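Local coordinates for rusticyanin (Thiobacillus ferrooxidans, PDB 2CAL), which carries electrons from cytochrome c552 to the A-type oxidase in the iron respiratory chain, using a single bound copper ion, at residues Gly47-Ser52 with Asp57-Thr62; Thr89-Pro94 with Pro99-Ile104; Tyr134-Cys137 with Met142-Thr145. The protein carries 1 engineered substitution. All coordinates share one frame; numbering follows the deposited sequence.

Interaction 1. Residues Gly47-Ser52 with Asp57-Thr62; sequences GFPFPS and DKKNPT
Phe48, Pro49 and Ser52 meet Asp57, Lys59 and Asn60 where a loop runs into the β-hairpin formed by strands 53-55 and 58-59, at one edge of the cupredoxin β-sandwich. Residues 57-62 leave the turn, form the second strand and pass on toward strand 62-65 of the other sheet.

Apolar packing makes up much of this surface contact. The stem of Lys59 lies across the loop, with CD 3.7 Å from CG of Pro49 and CG 3.8 Å from CB of Ser52. Lysine suits such a place because its methylenes can cover a proline ring while the ammonium reaches solvent. CG of Lys59 is turned anti to the backbone N (chi1 -178°), which carries the chain over the loop.

Aromatic and polar atoms meet at the hairpin turn. Phe48 presents the rim of its ring to Asp57, CZ lying 3.5 Å from OD1, which sits near the ring plane. The carboxylate is twisted 74° out of that plane, and the electropositive C-H rim is a suitable neighbour for a carboxylate oxygen.

No hydrogen bond crosses, but polar side chains of both segments bond to strand 53-55 between them. Ser52 OG lies 2.6 Å from Pro49 O and also has the carboxylate of Glu54 as a partner, two acceptors for one proton. The Asn60 side chain is about 5 Å from that of the copper ligand Met147, so the hairpin borders the metal site. Asn60, in a left-handed conformation that asparagine tolerates well, accepts the backbone N-H of Phe53 at OD1 and sets ND2 3.8 Å from Ser52 CB.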
loop_
_atom_site.group_PDB
_atom_site.type_symbol
_atom_site.label_atom_id
_atom_site.label_comp_id
_atom_site.label_asym_id
_atom_site.label_seq_id
_atom_site.Cartn_x
_atom_site.Cartn_y
_atom_site.Cartn_z
ATOM N N GLY A 47 8.194 0.582 14.511
ATOM C CA GLY A 47 9.623 0.800 14.413
ATOM C C GLY A 47 10.132 1.219 13.046
ATOM O O GLY A 47 11.298 1.561 12.934
ATOM N N PHE A 48 9.273 1.171 12.017
ATOM C CA PHE A 48 9.723 1.649 10.702
ATOM C C PHE A 48 9.609 3.173 10.609
ATOM O O PHE A 48 8.841 3.778 11.362
ATOM C CB PHE A 48 8.893 0.980 9.582
ATOM C CG PHE A 48 9.346 -0.442 9.266
ATOM C CD1 PHE A 48 10.231 -0.628 8.209
ATOM C CD2 PHE A 48 8.924 -1.523 9.995
ATOM C CE1 PHE A 48 10.627 -1.917 7.857
ATOM C CE2 PHE A 48 9.303 -2.822 9.620
ATOM C CZ PHE A 48 10.168 -3.007 8.570
ATOM N N PRO A 49 10.391 3.773 9.712
ATOM C CA PRO A 49 10.363 5.218 9.574
ATOM C C PRO A 49 8.983 5.760 9.251
ATOM O O PRO A 49 8.220 5.340 8.399
ATOM C CB PRO A 49 11.350 5.470 8.414
ATOM C CG PRO A 49 12.253 4.292 8.379
ATOM C CD PRO A 49 11.381 3.150 8.811
ATOM N N PHE A 50 8.660 6.824 10.003
ATOM C CA PHE A 50 7.455 7.581 9.754
ATOM C C PHE A 50 7.740 8.731 8.770
ATOM O O PHE A 50 8.670 9.493 9.022
ATOM C CB PHE A 50 6.845 8.248 11.015
ATOM C CG PHE A 50 5.572 9.055 10.830
ATOM C CD1 PHE A 50 5.651 10.435 10.598
ATOM C CD2 PHE A 50 4.255 8.602 10.896
ATOM C CE1 PHE A 50 4.586 11.272 10.406
ATOM C CE2 PHE A 50 3.158 9.431 10.660
ATOM C CZ PHE A 50 3.295 10.754 10.426
ATOM N N PRO A 51 6.897 8.985 7.776
ATOM C CA PRO A 51 5.802 8.179 7.267
ATOM C C PRO A 51 6.236 7.293 6.126
ATOM O O PRO A 51 6.945 7.693 5.200
ATOM C CB PRO A 51 4.790 9.249 6.781
ATOM C CG PRO A 51 5.699 10.292 6.206
ATOM C CD PRO A 51 6.947 10.290 7.035
ATOM N N SER A 52 5.780 6.047 6.115
ATOM C CA SER A 52 6.182 5.078 5.079
ATOM C C SER A 52 5.179 3.957 5.010
ATOM O O SER A 52 4.387 3.692 5.927
ATOM C CB SER A 52 7.567 4.505 5.331
ATOM O OG SER A 52 7.562 3.629 6.492
ATOM N N ASP A 57 8.153 -6.513 4.454
ATOM C CA ASP A 57 9.103 -6.066 5.430
ATOM C C ASP A 57 10.116 -5.050 4.918
ATOM O O ASP A 57 11.118 -4.792 5.593
ATOM C CB ASP A 57 9.876 -7.239 6.068
ATOM C CG ASP A 57 10.151 -6.986 7.537
ATOM O OD1 ASP A 57 9.336 -6.367 8.234
ATOM O OD2 ASP A 57 11.225 -7.458 7.937
ATOM N N LYS A 58 9.850 -4.448 3.760
ATOM C CA LYS A 58 10.710 -3.423 3.170
ATOM C C LYS A 58 9.991 -2.069 3.171
ATOM O O LYS A 58 8.773 -2.008 3.046
ATOM C CB LYS A 58 11.104 -3.762 1.729
ATOM C CG LYS A 58 11.846 -5.107 1.572
ATOM C CD LYS A 58 13.165 -5.102 2.366
ATOM C CE LYS A 58 14.175 -4.105 1.834
ATOM N NZ LYS A 58 15.386 -4.015 2.709
ATOM N N LYS A 59 10.737 -0.992 3.307
ATOM C CA LYS A 59 10.229 0.384 3.310
ATOM C C LYS A 59 10.082 0.899 1.885
ATOM O O LYS A 59 11.056 1.018 1.129
ATOM C CB LYS A 59 11.165 1.310 4.106
ATOM C CG LYS A 59 10.724 2.760 4.213
ATOM C CD LYS A 59 11.766 3.728 4.787
ATOM C CE LYS A 59 12.619 4.297 3.666
ATOM N NZ LYS A 59 12.414 5.765 3.478
ATOM N N ASN A 60 8.852 1.281 1.529
ATOM C CA ASN A 60 8.511 1.857 0.218
ATOM C C ASN A 60 9.196 1.177 -0.947
ATOM O O ASN A 60 9.756 1.847 -1.842
ATOM C CB ASN A 60 8.816 3.353 0.228
ATOM C CG ASN A 60 8.067 4.157 1.236
ATOM O OD1 ASN A 60 6.909 3.843 1.614
ATOM N ND2 ASN A 60 8.673 5.214 1.756
ATOM N N PRO A 61 9.204 -0.147 -1.025
ATOM C CA PRO A 61 9.932 -0.797 -2.101
ATOM C C PRO A 61 9.246 -0.594 -3.428
ATOM O O PRO A 61 8.037 -0.345 -3.553
ATOM C CB PRO A 61 9.910 -2.269 -1.670
ATOM C CG PRO A 61 8.586 -2.393 -0.977
ATOM C CD PRO A 61 8.473 -1.103 -0.181
ATOM N N THR A 62 10.030 -0.748 -4.490
ATOM C CA THR A 62 9.442 -0.761 -5.822
ATOM C C THR A 62 8.867 -2.147 -6.108
ATOM O O THR A 62 9.514 -3.178 -5.901
ATOM C CB THR A 62 10.494 -0.394 -6.867
ATOM O OG1 THR A 62 10.906 0.965 -6.585
ATOM C CG2 THR A 62 9.967 -0.484 -8.287
#

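Interaction 2. Residues Thr89-Pro94 with Pro99-Ile104; sequences TKKGPP and PVIDPI
An ST turn ends strand 87-89, and the hydroxyl of Thr89 that closes it also reaches across to Ile101, linking the start of a long loop of the cupredoxin fold to its return toward strand 104-105. That hydroxyl works in both directions. It donates to Ile101 O at 2.7 Å from OG1, in the plane of that carbonyl and on a lone pair, with a C=O...donor angle of 129°. It also accepts the backbone N-H of Lys91, the bond that closes the turn, with N and OG1 3.0 Å apart and the approach almost straight at 172°. Both bonds depend on OG1 standing trans to Thr89 N (chi1 180°). Threonine suits the place because its other branch is apolar: CG2 lies 4.0 Å from CB of Ile101, and the two side chains cross at about a right angle.

Lys91 covers the neighbouring carbonyl with its stem, CG coming 3.6 Å from Val100 O. Its chain then bends back so that NZ meets Gly92 O at 2.7 Å, nearly in line with that C=O bond. The same nitrogen makes a weak bond to Pro94 O and appears to donate to a water that in turn donates to Val100 O. A second water joins the segments beside the turn, accepting from Lys90 N and donating to Pro103 O, 2.7 Å away.

Backbone carbonyls thus supply most of the acceptors here. Such a cluster would be expected to favour the charged ammonium form of Lys91, and the threonine hydroxyl, engaged as donor and acceptor at once, has its rotation fixed.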
loop_
_atom_site.group_PDB
_atom_site.type_symbol
_atom_site.label_atom_id
_atom_site.label_comp_id
_atom_site.label_asym_id
_atom_site.label_seq_id
_atom_site.Cartn_x
_atom_site.Cartn_y
_atom_site.Cartn_z
ATOM N N THR A 89 -1.852 5.685 -8.448
ATOM C CA THR A 89 -1.956 6.770 -9.441
ATOM C C THR A 89 -0.841 6.624 -10.450
ATOM O O THR A 89 0.198 6.020 -10.183
ATOM C CB THR A 89 -1.868 8.122 -8.710
ATOM O OG1 THR A 89 -1.968 9.202 -9.715
ATOM C CG2 THR A 89 -0.590 8.300 -7.927
ATOM N N LYS A 90 -1.048 7.226 -11.638
ATOM C CA LYS A 90 0.055 7.367 -12.578
ATOM C C LYS A 90 0.923 8.554 -12.289
ATOM O O LYS A 90 1.957 8.697 -12.938
ATOM C CB LYS A 90 -0.478 7.410 -14.035
ATOM C CG LYS A 90 -1.327 6.164 -14.377
ATOM C CD LYS A 90 -1.709 6.113 -15.869
ATOM C CE LYS A 90 -2.727 5.008 -16.107
ATOM N NZ LYS A 90 -3.060 4.721 -17.535
ATOM N N LYS A 91 0.531 9.493 -11.408
ATOM C CA LYS A 91 1.304 10.709 -11.124
ATOM C C LYS A 91 2.477 10.428 -10.177
ATOM O O LYS A 91 2.233 9.853 -9.114
ATOM C CB LYS A 91 0.400 11.769 -10.508
ATOM C CG LYS A 91 1.136 12.964 -9.924
ATOM C CD LYS A 91 1.808 13.836 -10.952
ATOM C CE LYS A 91 2.870 14.770 -10.426
ATOM N NZ LYS A 91 2.959 14.993 -8.946
ATOM N N GLY A 92 3.679 10.818 -10.540
ATOM C CA GLY A 92 4.879 10.576 -9.773
ATOM C C GLY A 92 5.223 11.790 -8.898
ATOM O O GLY A 92 4.590 12.844 -8.958
ATOM N N PRO A 93 6.254 11.597 -8.078
ATOM C CA PRO A 93 6.707 12.654 -7.159
ATOM C C PRO A 93 7.440 13.771 -7.861
ATOM O O PRO A 93 7.825 13.612 -9.025
ATOM C CB PRO A 93 7.643 11.848 -6.239
ATOM C CG PRO A 93 8.231 10.794 -7.170
ATOM C CD PRO A 93 7.040 10.328 -7.946
ATOM N N PRO A 94 7.685 14.915 -7.204
ATOM C CA PRO A 94 7.323 15.157 -5.809
ATOM C C PRO A 94 5.848 15.466 -5.685
ATOM O O PRO A 94 5.221 15.998 -6.596
ATOM C CB PRO A 94 8.169 16.381 -5.426
ATOM C CG PRO A 94 8.292 17.142 -6.682
ATOM C CD PRO A 94 8.368 16.097 -7.764
ATOM N N PRO A 99 -1.675 16.209 -2.166
ATOM C CA PRO A 99 -1.270 15.697 -3.482
ATOM C C PRO A 99 -2.382 15.763 -4.523
ATOM O O PRO A 99 -3.548 15.442 -4.308
ATOM C CB PRO A 99 -0.975 14.235 -3.185
ATOM C CG PRO A 99 -0.650 14.142 -1.735
ATOM C CD PRO A 99 -1.556 15.215 -1.114
ATOM N N VAL A 100 -1.973 16.140 -5.722
ATOM C CA VAL A 100 -2.864 16.164 -6.885
ATOM C C VAL A 100 -2.580 14.897 -7.720
ATOM O O VAL A 100 -1.625 14.840 -8.508
ATOM C CB VAL A 100 -2.712 17.477 -7.640
ATOM C CG1 VAL A 100 -3.773 17.539 -8.727
ATOM C CG2 VAL A 100 -2.831 18.684 -6.720
ATOM N N ILE A 101 -3.410 13.859 -7.519
ATOM C CA ILE A 101 -3.069 12.531 -8.075
ATOM C C ILE A 101 -4.210 11.903 -8.824
ATOM O O ILE A 101 -4.155 10.755 -9.275
ATOM C CB ILE A 101 -2.574 11.585 -6.949
ATOM C CG1 ILE A 101 -3.637 11.287 -5.889
ATOM C CG2 ILE A 101 -1.243 12.113 -6.409
ATOM C CD1 ILE A 101 -3.272 10.105 -4.966
ATOM N N ASP A 102 -5.342 12.590 -9.038
ATOM C CA ASP A 102 -6.464 11.988 -9.754
ATOM C C ASP A 102 -6.078 11.859 -11.222
ATOM O O ASP A 102 -5.325 12.703 -11.744
ATOM C CB ASP A 102 -7.740 12.829 -9.548
ATOM C CG ASP A 102 -8.392 12.704 -8.163
ATOM O OD1 ASP A 102 -8.030 11.813 -7.364
ATOM O OD2 ASP A 102 -9.363 13.393 -7.845
ATOM N N PRO A 103 -6.588 10.860 -11.932
ATOM C CA PRO A 103 -7.454 9.849 -11.364
ATOM C C PRO A 103 -6.694 8.775 -10.584
ATOM O O PRO A 103 -5.619 8.314 -10.941
ATOM C CB PRO A 103 -8.139 9.228 -12.595
ATOM C CG PRO A 103 -7.333 9.640 -13.750
ATOM C CD PRO A 103 -6.392 10.726 -13.391
ATOM N N ILE A 104 -7.348 8.368 -9.499
ATOM C CA ILE A 104 -6.859 7.224 -8.711
ATOM C C ILE A 104 -7.389 5.976 -9.413
ATOM O O ILE A 104 -8.592 5.781 -9.599
ATOM C CB ILE A 104 -7.277 7.318 -7.241
ATOM C CG1 ILE A 104 -6.634 8.505 -6.525
ATOM C CG2 ILE A 104 -6.934 6.007 -6.523
ATOM C CD1 ILE A 104 -7.295 8.928 -5.256
HETATM O O HOH W 1 -3.538 8.528 -12.568
HETATM O O HOH W 2 0.836 15.263 -7.682
#

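Interaction 3. Residues Tyr134-Cys137 with Met142-Thr145; sequences YYVC and MAAT. Engineered in segment 142-145: Met142 (natural residue His). With CU1 (copper (I) ion), chain B.
No aromatic ring enters the contact of Val136 and Cys137 with Ala143 and Met142; the ring of Tyr135 stands well away from residues 142-145, where it meets Phe86 with planes about 15° apart and Phe53 more steeply. The flat group at the interface itself is the Cys137 carbonyl, whose O lies 3.6 Å from Ala143 CB. A water 2.7 Å from that Cys137 O, a likely donor to it although other acceptors compete, accepts from Ala143 N and so probably bridges the two backbones.

Ala143 CB also packs on CG1 of Val136, 3.6 Å away; the small methyl rests against side chain and carbonyl at once. These residues frame the type 1 copper site of the cupredoxin fold. Cys137 SG binds the copper(I) ion at 2.1 Å; Met147 SD, from the same stretch after strand 131-136, and His84 ND1, from an earlier part of the chain, complete the three ligands. Pointing away from the backbone N (chi1 -180°), the thiolate sulfur extends toward the metal.

Met142 is an engineered residue, histidine in the natural protein, and two conformers are modelled. In the one described its CB lies 4.2 Å from Cys137 SG, its CG comes within 3.4 Å of copper and its SD is bent away to 4.2 Å from the metal, beyond bonding distance, positions that hold for this conformer only. Within the same segment, Thr145 N donates to Met142 O at 3.1 Å.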
loop_
_atom_site.group_PDB
_atom_site.type_symbol
_atom_site.label_atom_id
_atom_site.label_comp_id
_atom_site.label_asym_id
_atom_site.label_seq_id
_atom_site.Cartn_x
_atom_site.Cartn_y
_atom_site.Cartn_z
ATOM N N TYR A 134 2.385 4.655 -8.993
ATOM C CA TYR A 134 2.890 5.031 -7.664
ATOM C C TYR A 134 1.755 4.700 -6.700
ATOM O O TYR A 134 0.583 4.942 -6.989
ATOM C CB TYR A 134 3.298 6.506 -7.596
ATOM C CG TYR A 134 4.370 6.796 -8.619
ATOM C CD1 TYR A 134 5.719 6.674 -8.301
ATOM C CD2 TYR A 134 4.029 7.113 -9.939
ATOM C CE1 TYR A 134 6.676 6.918 -9.277
ATOM C CE2 TYR A 134 4.990 7.340 -10.901
ATOM C CZ TYR A 134 6.326 7.243 -10.562
ATOM O OH TYR A 134 7.316 7.475 -11.529
ATOM N N TYR A 135 2.146 4.171 -5.517
ATOM C CA TYR A 135 1.185 4.008 -4.412
ATOM C C TYR A 135 1.505 5.128 -3.432
ATOM O O TYR A 135 2.640 5.360 -3.054
ATOM C CB TYR A 135 1.212 2.635 -3.748
ATOM C CG TYR A 135 2.540 2.100 -3.282
ATOM C CD1 TYR A 135 3.465 1.476 -4.137
ATOM C CD2 TYR A 135 2.895 2.217 -1.950
ATOM C CE1 TYR A 135 4.672 0.999 -3.678
ATOM C CE2 TYR A 135 4.105 1.726 -1.483
ATOM C CZ TYR A 135 5.006 1.096 -2.338
ATOM O OH TYR A 135 6.194 0.657 -1.823
ATOM N N VAL A 136 0.465 5.888 -3.046
ATOM C CA VAL A 136 0.598 7.151 -2.341
ATOM C C VAL A 136 -0.434 7.236 -1.236
ATOM O O VAL A 136 -1.592 6.832 -1.364
ATOM C CB VAL A 136 0.396 8.303 -3.352
ATOM C CG1 VAL A 136 0.627 9.703 -2.792
ATOM C CG2 VAL A 136 1.284 8.176 -4.605
ATOM N N CYS A 137 -0.029 7.854 -0.116
ATOM C CA CYS A 137 -0.948 8.252 0.937
ATOM C C CYS A 137 -1.464 9.689 0.706
ATOM O O CYS A 137 -0.670 10.562 0.362
ATOM C CB CYS A 137 -0.262 8.146 2.316
ATOM S SG CYS A 137 -1.418 8.639 3.652
ATOM N N MET A 142 1.901 13.744 4.008
ATOM C CA MET A 142 2.607 12.480 4.104
ATOM C C MET A 142 3.399 12.097 2.847
ATOM O O MET A 142 4.562 11.734 2.926
ATOM C CB MET A 142 1.622 11.366 4.426
ATOM C CG MET A 142 0.929 11.494 5.784
ATOM S SD MET A 142 1.969 11.416 7.232
ATOM C CE MET A 142 2.248 13.145 7.631
ATOM N N ALA A 143 2.746 12.222 1.683
ATOM C CA ALA A 143 3.474 11.937 0.426
ATOM C C ALA A 143 4.607 12.917 0.221
ATOM O O ALA A 143 5.649 12.524 -0.282
ATOM C CB ALA A 143 2.463 11.957 -0.709
ATOM N N ALA A 144 4.445 14.173 0.598
ATOM C CA ALA A 144 5.462 15.201 0.492
ATOM C C ALA A 144 6.668 14.891 1.322
ATOM O O ALA A 144 7.758 15.354 1.041
ATOM C CB ALA A 144 4.856 16.544 0.937
ATOM N N THR A 145 6.482 14.071 2.377
ATOM C CA THR A 145 7.575 13.708 3.267
ATOM C C THR A 145 7.946 12.235 3.141
ATOM O O THR A 145 8.619 11.690 4.011
ATOM C CB THR A 145 7.279 14.092 4.730
ATOM O OG1 THR A 145 6.066 13.515 5.198
ATOM C CG2 THR A 145 7.075 15.591 4.850
HETATM CU CU CU1 B . -0.139 8.272 5.330
HETATM O O HOH W 3 -0.070 13.018 1.285
#

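Overall arrangement
Along the chain the three contacts come one after another, each closing before the next opens, and interaction 3 lies between the others in space. Its centre is 9 Å from that of interaction 2 and 12 Å from that of interaction 1, while interactions 1 and 2 are 19 Å apart and do not touch. Strand 131-136 meets interaction 2 on its own sheet, where Thr89 O probably bonds Tyr134 N, with 2.8 Å between them. Interaction 1, at the edge of the other sheet, touches both that strand, through Tyr135 OH and Pro61 O, and the copper-site loop after it, where Phe50 packs on Met142 and Pro51 on Thr145.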